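Side-chain contacts in triacylglycerol lipase (Yarrowia lipolytica, PDB 3O0D), which probably hydrolyses the ester bonds of triacylglycerols, as a secreted, glycosylated lipase of the alpha/beta-hydrolase fold: residues E13-F18 and I255-S260; R228-P233 and L290-T295; V263-Q266 and Q272-A275. All blocks are in the same frame, centred on the assembly; numbering follows the deposited sequence. Where two conformers were deposited one is given.

After strand 3-8 the chain enters helix 12-27, whose residues 13-18 meet the loop 255-260, 237 positions later, between strands 247-250 and 262-265; this is contact 1. Contact 2 opens inside that interval, at 228-233 just after strand 222-227, and closes at 290-295, where the chain leaves the region of helix 285-290, so the two loops cross. Contact 3 is short-range: 263-266 on strand 262-265 meets 272-275, and its small loop is nested within the one closed by contact 2. Contacts 1 and 2 also touch directly, His256 N lying 2.8 Å from Phe293 O, a probable hydrogen bond. Together the three tie helix 12-27, the strands at one side of the sheet and the C-terminal loop.

Contact 1 of 3, residues E13-F18 and I255-S260; sequences ESYNFF and IHPPLS
Tyr15 reaches out of its helix to the loop 255-260 and donates its hydroxyl to the backbone carbonyl of Pro257, with 2.6 Å between Tyr15 OH and Pro257 O. The donor lies in the carbonyl plane on a lone pair, at a C=O...donor angle of 141°, and the oxygen sits near the plane of the ring, at its edge. The same hydroxyl accepts a bond from a water, which is also hydrogen-bonded to His256 ND1, so direct and water-mediated links fasten one phenol to two successive loop residues. The Pro257 ring lies alongside this polar end, with Pro257 CG 4.0 Å from Tyr15 CE1. At the root of the side chain a second apolar contact forms, where Leu259 CD1 comes obliquely to within 3.6 Å of Tyr15 CB. Tyr15 holds CG anti to the backbone N (chi1 179°), which carries the ring away from the helix to the loop. A phenylalanine in place of Tyr15 would probably leave Pro257 O without this donor and the water bound to His256 without its phenolic partner. Further out, Phe293 meets Tyr15 edge-to-face. Tyr15 and Pro257 both touch Val262 of strand 262-265, and Pro257 also rests on Ile250 of strand 247-250; the contact therefore joins helix 12-27 to the connection between two neighbouring antiparallel strands of the main sheet.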
ATOM      1  N   GLU A  13      -8.830  -2.713  18.676  1.00 10.00           N
ATOM      2  CA  GLU A  13      -9.610  -2.092  17.609  1.00 10.52           C
ATOM      3  C   GLU A  13      -8.696  -1.713  16.389  1.00  9.74           C
ATOM      4  O   GLU A  13      -9.120  -1.879  15.228  1.00  9.12           O
ATOM      5  CB  GLU A  13     -10.365  -0.882  18.117  1.00 12.39           C
ATOM      6  CG  GLU A  13     -11.205  -0.323  17.094  1.00 17.94           C
ATOM      7  CD  GLU A  13     -12.005   0.922  17.568  1.00 30.41           C
ATOM      8  OE1 GLU A  13     -11.873   1.320  18.739  1.00 29.20           O
ATOM      9  OE2 GLU A  13     -12.765   1.476  16.716  1.00 31.12           O
ATOM     10  N   SER A  14      -7.495  -1.213  16.722  1.00  8.66           N
ATOM     11  CA  SER A  14      -6.544  -0.793  15.691  1.00  7.78           C
ATOM     12  C   SER A  14      -5.992  -2.015  15.046  1.00  9.32           C
ATOM     13  O   SER A  14      -5.872  -2.031  13.802  1.00  8.27           O
ATOM     14  CB  SER A  14      -5.368  -0.061  16.368  1.00 11.41           C
ATOM     15  OG  SER A  14      -5.858   1.189  16.871  1.00 11.58           O
ATOM     16  N   TYR A  15      -5.725  -3.072  15.812  1.00  7.40           N
ATOM     17  CA  TYR A  15      -5.230  -4.298  15.196  1.00  7.95           C
ATOM     18  C   TYR A  15      -6.295  -4.835  14.186  1.00  8.96           C
ATOM     19  O   TYR A  15      -5.971  -5.224  13.065  1.00  8.10           O
ATOM     20  CB  TYR A  15      -5.071  -5.376  16.329  1.00  7.06           C
ATOM     21  CG  TYR A  15      -4.593  -6.730  15.843  1.00  9.52           C
ATOM     22  CD1 TYR A  15      -3.284  -7.140  16.181  1.00  8.51           C
ATOM     23  CD2 TYR A  15      -5.476  -7.638  15.179  1.00  7.92           C
ATOM     24  CE1 TYR A  15      -2.825  -8.404  15.793  1.00  8.08           C
ATOM     25  CE2 TYR A  15      -5.035  -8.945  14.787  1.00  9.31           C
ATOM     26  CZ  TYR A  15      -3.721  -9.279  15.117  1.00  8.27           C
ATOM     27  OH  TYR A  15      -3.330 -10.523  14.677  1.00 11.06           O
ATOM     28  N   ASN A  16      -7.621  -4.780  14.561  1.00  7.37           N
ATOM     29  CA  ASN A  16      -8.656  -5.314  13.686  1.00  8.72           C
ATOM     30  C   ASN A  16      -8.796  -4.456  12.364  1.00  7.58           C
ATOM     31  O   ASN A  16      -9.099  -5.035  11.278  1.00  9.60           O
ATOM     32  CB  ASN A  16     -10.018  -5.294  14.361  1.00  9.68           C
ATOM     33  CG  ASN A  16     -10.089  -6.266  15.542  1.00  9.89           C
ATOM     34  OD1 ASN A  16      -9.255  -7.136  15.679  1.00 10.00           O
ATOM     35  ND2 ASN A  16     -11.092  -6.059  16.426  1.00  9.62           N
ATOM     36  N   PHE A  17      -8.466  -3.173  12.503  1.00  7.68           N
ATOM     37  CA  PHE A  17      -8.494  -2.257  11.395  1.00  8.36           C
ATOM     38  C   PHE A  17      -7.354  -2.612  10.411  1.00  8.45           C
ATOM     39  O   PHE A  17      -7.596  -2.776   9.188  1.00  8.85           O
ATOM     40  CB  PHE A  17      -8.297  -0.879  11.975  1.00 10.23           C
ATOM     41  CG  PHE A  17      -7.898   0.188  10.952  1.00  8.99           C
ATOM     42  CD1 PHE A  17      -8.843   0.820  10.126  1.00 12.25           C
ATOM     43  CD2 PHE A  17      -6.592   0.619  10.988  1.00 14.98           C
ATOM     44  CE1 PHE A  17      -8.352   1.926   9.284  1.00 13.83           C
ATOM     45  CE2 PHE A  17      -6.120   1.623  10.153  1.00 18.21           C
ATOM     46  CZ  PHE A  17      -7.020   2.254   9.308  1.00 17.96           C
ATOM     47  N   PHE A  18      -6.162  -2.855  10.929  1.00  8.41           N
ATOM     48  CA  PHE A  18      -5.091  -3.256  10.015  1.00  8.76           C
ATOM     49  C   PHE A  18      -5.399  -4.593   9.352  1.00  9.15           C
ATOM     50  O   PHE A  18      -5.187  -4.765   8.193  1.00  9.31           O
ATOM     51  CB  PHE A  18      -3.759  -3.311  10.746  1.00  8.53           C
ATOM     52  CG  PHE A  18      -3.303  -1.971  11.281  1.00  7.81           C
ATOM     53  CD1 PHE A  18      -3.281  -0.848  10.477  1.00  7.94           C
ATOM     54  CD2 PHE A  18      -2.873  -1.826  12.571  1.00  8.59           C
ATOM     55  CE1 PHE A  18      -2.849   0.336  10.956  1.00  7.52           C
ATOM     56  CE2 PHE A  18      -2.441  -0.617  13.046  1.00  8.72           C
ATOM     57  CZ  PHE A  18      -2.450   0.456  12.260  1.00  7.33           C
ATOM     58  N   ILE A 255       1.877 -15.234  10.292  1.00 11.74           N
ATOM     59  CA  ILE A 255       0.550 -14.585  10.229  1.00 11.31           C
ATOM     60  C   ILE A 255      -0.082 -14.608  11.633  1.00 10.82           C
ATOM     61  O   ILE A 255       0.441 -15.227  12.588  1.00 11.63           O
ATOM     62  CB  ILE A 255      -0.356 -15.258   9.195  1.00 11.20           C
ATOM     63  CG1 ILE A 255      -0.530 -16.781   9.486  1.00 16.25           C
ATOM     64  CG2 ILE A 255       0.275 -15.047   7.772  1.00 13.11           C
ATOM     65  CD1 ILE A 255      -1.620 -17.567   8.644  1.00 17.55           C
ATOM     66  N   HIS A 256      -1.216 -13.940  11.730  1.00 10.92           N
ATOM     67  CA  HIS A 256      -1.939 -13.863  12.967  1.00 11.34           C
ATOM     68  C   HIS A 256      -1.123 -13.496  14.186  1.00  9.91           C
ATOM     69  O   HIS A 256      -1.141 -14.225  15.196  1.00 11.29           O
ATOM     70  CB  HIS A 256      -2.773 -15.189  13.161  1.00 13.03           C
ATOM     71  CG  HIS A 256      -3.752 -15.422  12.049  1.00 17.58           C
ATOM     72  ND1 HIS A 256      -4.700 -14.480  11.668  1.00 21.25           N
ATOM     73  CD2 HIS A 256      -3.869 -16.455  11.177  1.00 21.69           C
ATOM     74  CE1 HIS A 256      -5.355 -14.941  10.607  1.00 24.20           C
ATOM     75  NE2 HIS A 256      -4.865 -16.134  10.296  1.00 22.79           N
ATOM     76  N   PRO A 257      -0.397 -12.360  14.147  1.00  8.67           N
ATOM     77  CA  PRO A 257       0.469 -12.010  15.227  1.00  7.26           C
ATOM     78  C   PRO A 257      -0.381 -11.711  16.493  1.00  9.00           C
ATOM     79  O   PRO A 257      -1.582 -11.264  16.415  1.00  8.59           O
ATOM     80  CB  PRO A 257       1.118 -10.712  14.747  1.00  8.09           C
ATOM     81  CG  PRO A 257       0.149 -10.123  13.718  1.00 10.00           C
ATOM     82  CD  PRO A 257      -0.458 -11.335  13.061  1.00  7.27           C
ATOM     83  N   PRO A 258       0.250 -11.898  17.642  1.00  9.01           N
ATOM     84  CA  PRO A 258      -0.350 -11.401  18.877  1.00 10.96           C
ATOM     85  C   PRO A 258      -0.489  -9.844  18.833  1.00  9.93           C
ATOM     86  O   PRO A 258       0.254  -9.107  18.196  1.00  9.07           O
ATOM     87  CB  PRO A 258       0.617 -11.787  19.983  1.00 14.02           C
ATOM     88  CG  PRO A 258       1.671 -12.508  19.348  1.00 14.16           C
ATOM     89  CD  PRO A 258       1.615 -12.427  17.851  1.00  8.98           C
ATOM     90  N   LEU A 259      -1.482  -9.368  19.591  1.00  9.29           N
ATOM     91  CA  LEU A 259      -1.689  -7.911  19.680  1.00  8.99           C
ATOM     92  C   LEU A 259      -0.464  -7.168  20.154  1.00  8.85           C
ATOM     93  O   LEU A 259      -0.209  -6.085  19.650  1.00  8.69           O
ATOM     94  CB  LEU A 259      -2.856  -7.675  20.712  1.00  7.01           C
ATOM     95  CG  LEU A 259      -3.187  -6.192  20.943  1.00  8.13           C
ATOM     96  CD1 LEU A 259      -3.619  -5.512  19.666  1.00  6.67           C
ATOM     97  CD2 LEU A 259      -4.446  -6.176  21.934  1.00  8.36           C
ATOM     98  N   SER A 260       0.300  -7.741  21.092  1.00  9.60           N
ATOM     99  CA  SER A 260       1.458  -7.051  21.633  1.00  9.78           C
ATOM    100  C   SER A 260       2.562  -6.795  20.560  1.00  9.40           C
ATOM    101  O   SER A 260       3.477  -6.026  20.833  1.00 10.40           O
ATOM    102  CB  SER A 260       2.065  -7.916  22.740  1.00  9.15           C
ATOM    103  OG  SER A 260       2.238  -9.262  22.304  1.00 11.75           O
TER
HETATM  104  O   HOH W   1      -4.620 -11.774  12.364  1.00 18.94           O

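Contact 2 of 3, residues R228-P233 and L290-T295; sequences RGDIVP and LQYFVT
Asp230 OD2 is gripped by two groups: the phenol of Tyr292, whose OH donates to it across 2.6 Å, and His289, whose ND1 is hydrogen-bonded to the same oxygen. Tyr292 OH uses the anti lone pair of OD2, the one pointing away from OD1. Seen from the tyrosine, the carboxylate oxygen lies in the ring plane at the edge, 3.4 Å from both Tyr292 CZ and Tyr292 CE1. The two flat groups are nonetheless steeply turned against each other, their planes 72° apart, and the side chains meet at about a right angle. Asp230 extends toward the partner loop with CG anti to its own backbone nitrogen, which brings OD2 to the phenol.

The other oxygen, OD1, is engaged within its own loop. It accepts from Val232 N at 3.0 Å with an N-H...acceptor angle of 159°, forming an Asx turn in which the donor approaches from above the carboxylate plane, 59° out of it. With the turn on one oxygen and the tyrosine and histidine on the other, the rotation of the carboxylate is fixed at both ends. Pro233 CG lies 4.0 Å from Tyr292 OH, a loose van der Waals approach. The side chain of Tyr292 also touches Ile250 of strand 247-250.

Asp230, His289 and Ser162 fit the geometry of a charge-relay triad, with Ser162 on a nucleophile elbow, as in other alpha/beta-hydrolase lipases. On that reading, Tyr292 is a second-shell residue whose hydroxyl would help keep the buried acid aligned for the histidine.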
ATOM      1  N   ARG A 228       8.480  -8.022  10.053  1.00 10.47           N
ATOM      2  CA  ARG A 228       9.840  -8.515  10.336  1.00 11.24           C
ATOM      3  C   ARG A 228      10.241  -9.536   9.279  1.00 12.08           C
ATOM      4  O   ARG A 228       9.523 -10.480   8.925  1.00 12.30           O
ATOM      5  CB  ARG A 228       9.907  -9.199  11.679  1.00 13.01           C
ATOM      6  CG  ARG A 228      11.390  -9.598  11.869  1.00 12.68           C
ATOM      7  CD  ARG A 228      11.876  -9.755  13.211  1.00 18.54           C
ATOM      8  NE  ARG A 228      11.742  -8.602  14.131  1.00 17.14           N
ATOM      9  CZ  ARG A 228      12.581  -7.591  14.194  1.00 16.16           C
ATOM     10  NH1 ARG A 228      13.582  -7.493  13.319  1.00 15.54           N
ATOM     11  NH2 ARG A 228      12.377  -6.671  15.118  1.00 13.12           N
ATOM     12  N   GLY A 229      11.417  -9.252   8.742  1.00 12.80           N
ATOM     13  CA  GLY A 229      12.068 -10.141   7.784  1.00 12.38           C
ATOM     14  C   GLY A 229      11.702  -9.905   6.343  1.00 14.34           C
ATOM     15  O   GLY A 229      12.325 -10.437   5.432  1.00 14.91           O
ATOM     16  N   ASP A 230      10.690  -9.077   6.074  1.00  9.95           N
ATOM     17  CA  ASP A 230      10.384  -8.808   4.702  1.00 10.63           C
ATOM     18  C   ASP A 230      11.328  -7.695   4.122  1.00 10.29           C
ATOM     19  O   ASP A 230      11.366  -6.573   4.620  1.00 10.12           O
ATOM     20  CB  ASP A 230       8.929  -8.280   4.649  1.00  9.78           C
ATOM     21  CG  ASP A 230       8.429  -7.978   3.232  1.00 11.17           C
ATOM     22  OD1 ASP A 230       9.130  -8.277   2.218  1.00 10.72           O
ATOM     23  OD2 ASP A 230       7.241  -7.504   3.087  1.00  9.37           O
ATOM     24  N   ILE A 231      12.115  -8.037   3.079  1.00 12.01           N
ATOM     25  CA  ILE A 231      13.022  -6.997   2.530  1.00 11.57           C
ATOM     26  C   ILE A 231      12.367  -6.093   1.580  1.00 11.11           C
ATOM     27  O   ILE A 231      12.975  -5.067   1.209  1.00 11.53           O
ATOM     28  CB  ILE A 231      14.241  -7.645   1.705  1.00 13.41           C
ATOM     29  CG1 ILE A 231      13.692  -8.454   0.566  1.00 15.58           C
ATOM     30  CG2 ILE A 231      15.068  -8.553   2.657  1.00 17.27           C
ATOM     31  CD1 ILE A 231      14.843  -8.974  -0.477  1.00 21.93           C
ATOM     32  N   VAL A 232      11.166  -6.373   1.169  1.00 10.93           N
ATOM     33  CA  VAL A 232      10.534  -5.481   0.126  1.00 11.57           C
ATOM     34  C   VAL A 232      10.474  -4.029   0.612  1.00 14.08           C
ATOM     35  O   VAL A 232      10.765  -3.092  -0.137  1.00 13.32           O
ATOM     36  CB  VAL A 232       9.253  -6.060  -0.413  1.00 11.11           C
ATOM     37  CG1 VAL A 232       8.572  -5.141  -1.534  1.00 13.86           C
ATOM     38  CG2 VAL A 232       9.601  -7.476  -1.052  1.00 11.77           C
ATOM     39  N   PRO A 233      10.006  -3.804   1.857  1.00 13.30           N
ATOM     40  CA  PRO A 233      10.043  -2.445   2.383  1.00 12.32           C
ATOM     41  C   PRO A 233      11.422  -1.788   2.616  1.00 13.04           C
ATOM     42  O   PRO A 233      11.542  -0.637   3.060  1.00 13.50           O
ATOM     43  CB  PRO A 233       9.259  -2.595   3.731  1.00 10.43           C
ATOM     44  CG  PRO A 233       8.307  -3.719   3.439  1.00 10.28           C
ATOM     45  CD  PRO A 233       9.255  -4.719   2.745  1.00 11.28           C
ATOM     46  N   LEU A 290       4.897 -12.559   2.398  1.00  9.78           N
ATOM     47  CA  LEU A 290       3.438 -12.943   2.375  1.00 11.09           C
ATOM     48  C   LEU A 290       2.740 -12.759   3.738  1.00 11.40           C
ATOM     49  O   LEU A 290       1.532 -12.802   3.760  1.00 12.52           O
ATOM     50  CB  LEU A 290       3.207 -14.400   1.958  1.00 11.56           C
ATOM     51  CG  LEU A 290       3.933 -14.758   0.647  1.00 12.49           C
ATOM     52  CD1 LEU A 290       3.434 -16.165   0.198  1.00 11.31           C
ATOM     53  CD2 LEU A 290       3.701 -13.639  -0.419  1.00 13.61           C
ATOM     54  N   GLN A 291       3.492 -12.703   4.825  1.00 11.05           N
ATOM     55  CA  GLN A 291       2.974 -12.819   6.182  1.00 11.13           C
ATOM     56  C   GLN A 291       2.530 -11.507   6.819  1.00  9.18           C
ATOM     57  O   GLN A 291       3.242 -10.954   7.561  1.00  9.77           O
ATOM     58  CB  GLN A 291       3.981 -13.563   7.104  1.00 11.82           C
ATOM     59  CG  GLN A 291       4.301 -14.943   6.617  1.00 12.93           C
ATOM     60  CD  GLN A 291       5.516 -15.561   7.286  1.00 17.42           C
ATOM     61  OE1 GLN A 291       6.544 -14.990   7.333  1.00 15.09           O
ATOM     62  NE2 GLN A 291       5.366 -16.779   7.723  1.00 18.81           N
ATOM     63  N   TYR A 292       1.320 -11.083   6.458  1.00  9.39           N
ATOM     64  CA  TYR A 292       0.742  -9.815   6.858  1.00  9.89           C
ATOM     65  C   TYR A 292      -0.669 -10.032   7.456  1.00  8.98           C
ATOM     66  O   TYR A 292      -1.601  -9.757   6.835  1.00  9.17           O
ATOM     67  CB  TYR A 292       0.683  -8.837   5.665  1.00  8.93           C
ATOM     68  CG  TYR A 292       2.015  -8.172   5.389  1.00 11.74           C
ATOM     69  CD1 TYR A 292       2.942  -8.739   4.530  1.00  9.99           C
ATOM     70  CD2 TYR A 292       2.359  -7.027   6.004  1.00 10.75           C
ATOM     71  CE1 TYR A 292       4.142  -8.174   4.310  1.00  7.90           C
ATOM     72  CE2 TYR A 292       3.551  -6.443   5.796  1.00  8.97           C
ATOM     73  CZ  TYR A 292       4.488  -7.013   4.963  1.00  6.99           C
ATOM     74  OH  TYR A 292       5.701  -6.388   4.832  1.00 11.35           O
ATOM     75  N   PHE A 293      -0.717 -10.507   8.698  1.00  9.28           N
ATOM     76  CA  PHE A 293      -1.968 -10.895   9.391  1.00  7.96           C
ATOM     77  C   PHE A 293      -2.571 -12.179   8.808  1.00  9.65           C
ATOM     78  O   PHE A 293      -2.749 -13.151   9.494  1.00 11.07           O
ATOM     79  CB  PHE A 293      -3.026  -9.767   9.435  1.00  8.86           C
ATOM     80  CG  PHE A 293      -2.595  -8.546  10.200  1.00  7.57           C
ATOM     81  CD1 PHE A 293      -2.097  -7.472   9.550  1.00  9.29           C
ATOM     82  CD2 PHE A 293      -2.754  -8.446  11.545  1.00  9.05           C
ATOM     83  CE1 PHE A 293      -1.675  -6.423  10.175  1.00  9.29           C
ATOM     84  CE2 PHE A 293      -2.325  -7.333  12.171  1.00 10.83           C
ATOM     85  CZ  PHE A 293      -1.793  -6.320  11.456  1.00 10.05           C
ATOM     86  N   VAL A 294      -2.858 -12.117   7.514  1.00 10.16           N
ATOM     87  CA  VAL A 294      -3.227 -13.260   6.714  1.00 10.28           C
ATOM     88  C   VAL A 294      -2.130 -13.497   5.646  1.00  9.47           C
ATOM     89  O   VAL A 294      -1.336 -12.663   5.466  1.00  9.01           O
ATOM     90  CB  VAL A 294      -4.555 -13.071   5.993  1.00  9.84           C
ATOM     91  CG1 VAL A 294      -5.646 -12.802   6.946  1.00 13.83           C
ATOM     92  CG2 VAL A 294      -4.462 -11.925   5.084  1.00 12.07           C
ATOM     93  N   THR A 295      -2.136 -14.664   5.014  1.00 11.57           N
ATOM     94  CA  THR A 295      -1.157 -14.925   3.938  1.00 11.21           C
ATOM     95  C   THR A 295      -1.529 -14.139   2.692  1.00 13.72           C
ATOM     96  O   THR A 295      -2.651 -14.268   2.233  1.00 17.60           O
ATOM     97  CB  THR A 295      -1.122 -16.439   3.623  1.00 13.23           C
ATOM     98  OG1 THR A 295      -0.638 -17.087   4.821  1.00 15.98           O
ATOM     99  CG2 THR A 295      -0.082 -16.622   2.514  1.00 13.33           C
TER

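Contact 3 of 3, residues V263-Q266 and Q272-A275; sequences VMCQ and QCSA
A covalent cross-link defines this contact: Cys265, at the end of strand 262-265, and Cys273, in the loop following the short strand 269-270, are joined as a disulfide. Cys265 SG and Cys273 SG are 2.1 Å apart, and the torsion about the S-S bond is -93°, close to the 90° magnitude a relaxed disulfide adopts. Each cysteine places its sulfur anti to the carbonyl carbon and beside its own backbone nitrogen (chi1 -60° for Cys265 and -52° for Cys273). Both CB atoms start toward the opposite segment, so the bridge spans the gap directly, with Cys265 CB and Cys273 CB 4.0 Å apart and the two CA atoms, of Cys265 and Cys273, at 6.7 Å. No hydrogen bond accompanies the link between the segments.

The bridge closes a tight loop at one side of the mixed alpha/beta-hydrolase sheet. In the sheet order, strand 262-265 lies between 247-250 and 3-8, antiparallel to the former, and strand 269-270 forms the outer edge beyond 3-8. The chain thus passes from 262-265 across strand 3-8 to the edge strand; the disulfide ties it back to strand 262-265, and Cys273 touches Thr7 of strand 3-8. Phe249 of strand 247-250 packs against both half-cystines.

Val263, two residues before Cys265, has its CB on the same side of the strand, and its CG2 comes to 4.4 Å from Cys273 SG, a light apolar contact at the sulfur. Met264, between them, points away to the other face of the sheet, against Val248 and Tyr223. Beyond Cys273, Ser274 N is hydrogen-bonded to Glu247 OE2, which anchors the start of the 3-10 turn beside the same strand 247-250.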
ATOM      1  N   VAL A 263       3.371  -2.852  16.156  1.00  8.28           N
ATOM      2  CA  VAL A 263       3.790  -1.633  16.857  1.00  7.44           C
ATOM      3  C   VAL A 263       3.762  -0.480  15.829  1.00  7.97           C
ATOM      4  O   VAL A 263       3.965  -0.703  14.620  1.00  8.85           O
ATOM      5  CB  VAL A 263       5.176  -1.761  17.550  1.00  9.76           C
ATOM      6  CG1 VAL A 263       5.090  -2.777  18.721  1.00 11.88           C
ATOM      7  CG2 VAL A 263       6.297  -2.163  16.493  1.00 10.42           C
ATOM      8  N   MET A 264       3.566   0.754  16.337  1.00 10.17           N
ATOM      9  CA  MET A 264       3.649   1.921  15.455  1.00  8.99           C
ATOM     10  C   MET A 264       5.065   2.477  15.592  1.00 11.10           C
ATOM     11  O   MET A 264       5.580   2.638  16.707  1.00 12.46           O
ATOM     12  CB  MET A 264       2.664   2.984  16.019  1.00 11.45           C
ATOM     13  CG  MET A 264       1.198   2.527  16.202  1.00 12.15           C
ATOM     14  SD  MET A 264       0.504   1.972  14.661  1.00 10.87           S
ATOM     15  CE  MET A 264       0.280   3.560  13.727  1.00  9.32           C
ATOM     16  N   CYS A 265       5.749   2.699  14.451  1.00 10.05           N
ATOM     17  CA  CYS A 265       7.180   3.063  14.481  1.00 13.05           C
ATOM     18  C   CYS A 265       7.283   4.539  14.180  1.00  9.76           C
ATOM     19  O   CYS A 265       6.649   4.937  13.239  1.00 13.71           O
ATOM     20  CB  CYS A 265       7.859   2.322  13.301  1.00 11.25           C
ATOM     21  SG  CYS A 265       7.619   0.496  13.544  1.00 14.46           S
ATOM     22  N   GLN A 266       8.080   5.245  14.953  1.00 11.62           N
ATOM     23  CA  GLN A 266       8.474   6.681  14.550  1.00 12.33           C
ATOM     24  C   GLN A 266       9.466   6.633  13.404  1.00 12.58           C
ATOM     25  O   GLN A 266      10.224   5.673  13.203  1.00 13.20           O
ATOM     26  CB  GLN A 266       9.036   7.456  15.655  1.00 13.04           C
ATOM     27  CG  GLN A 266       8.029   7.659  16.827  1.00 14.86           C
ATOM     28  CD  GLN A 266       7.005   8.679  16.589  1.00 14.75           C
ATOM     29  OE1 GLN A 266       6.672   9.005  15.465  1.00 16.59           O
ATOM     30  NE2 GLN A 266       6.407   9.181  17.683  1.00 15.84           N
ATOM     31  N   GLN A 272      14.157  -0.453  15.194  1.00 11.82           N
ATOM     32  CA  GLN A 272      13.281  -1.384  15.943  1.00 12.48           C
ATOM     33  C   GLN A 272      12.255  -2.044  15.019  1.00 12.28           C
ATOM     34  O   GLN A 272      11.536  -3.015  15.410  1.00 12.22           O
ATOM     35  CB  GLN A 272      12.567  -0.607  17.066  1.00 10.90           C
ATOM     36  CG  GLN A 272      13.395  -0.435  18.291  1.00 13.42           C
ATOM     37  CD  GLN A 272      13.560  -1.760  19.029  1.00 18.75           C
ATOM     38  OE1 GLN A 272      12.556  -2.459  19.325  1.00 14.06           O
ATOM     39  NE2 GLN A 272      14.798  -2.103  19.369  1.00 17.18           N
ATOM     40  N   CYS A 273      12.147  -1.548  13.800  1.00 10.83           N
ATOM     41  CA  CYS A 273      11.197  -1.964  12.784  1.00 10.37           C
ATOM     42  C   CYS A 273      11.892  -2.548  11.517  1.00 10.15           C
ATOM     43  O   CYS A 273      12.848  -3.202  11.679  1.00 12.24           O
ATOM     44  CB  CYS A 273      10.184  -0.883  12.450  1.00 11.47           C
ATOM     45  SG  CYS A 273       9.472  -0.341  14.025  1.00 13.59           S
ATOM     46  N   SER A 274      11.362  -2.320  10.324  1.00 10.13           N
ATOM     47  CA  SER A 274      11.910  -2.931   9.059  0.50 11.98           C
ATOM     48  C   SER A 274      13.409  -2.733   8.877  1.00 13.37           C
ATOM     49  O   SER A 274      14.138  -3.679   8.497  1.00 12.18           O
ATOM     50  CB  SER A 274      11.328  -2.272   7.844  0.50 14.80           C
ATOM     51  OG  SER A 274      10.129  -2.854   7.539  0.50 20.74           O
ATOM     52  N   ALA A 275      13.866  -1.491   9.167  1.00 13.08           N
ATOM     53  CA  ALA A 275      15.287  -1.160   8.984  1.00 14.62           C
ATOM     54  C   ALA A 275      16.202  -2.026   9.817  1.00 14.46           C
ATOM     55  O   ALA A 275      17.434  -2.121   9.520  1.00 15.63           O
ATOM     56  CB  ALA A 275      15.573   0.361   9.236  1.00 13.10           C
TER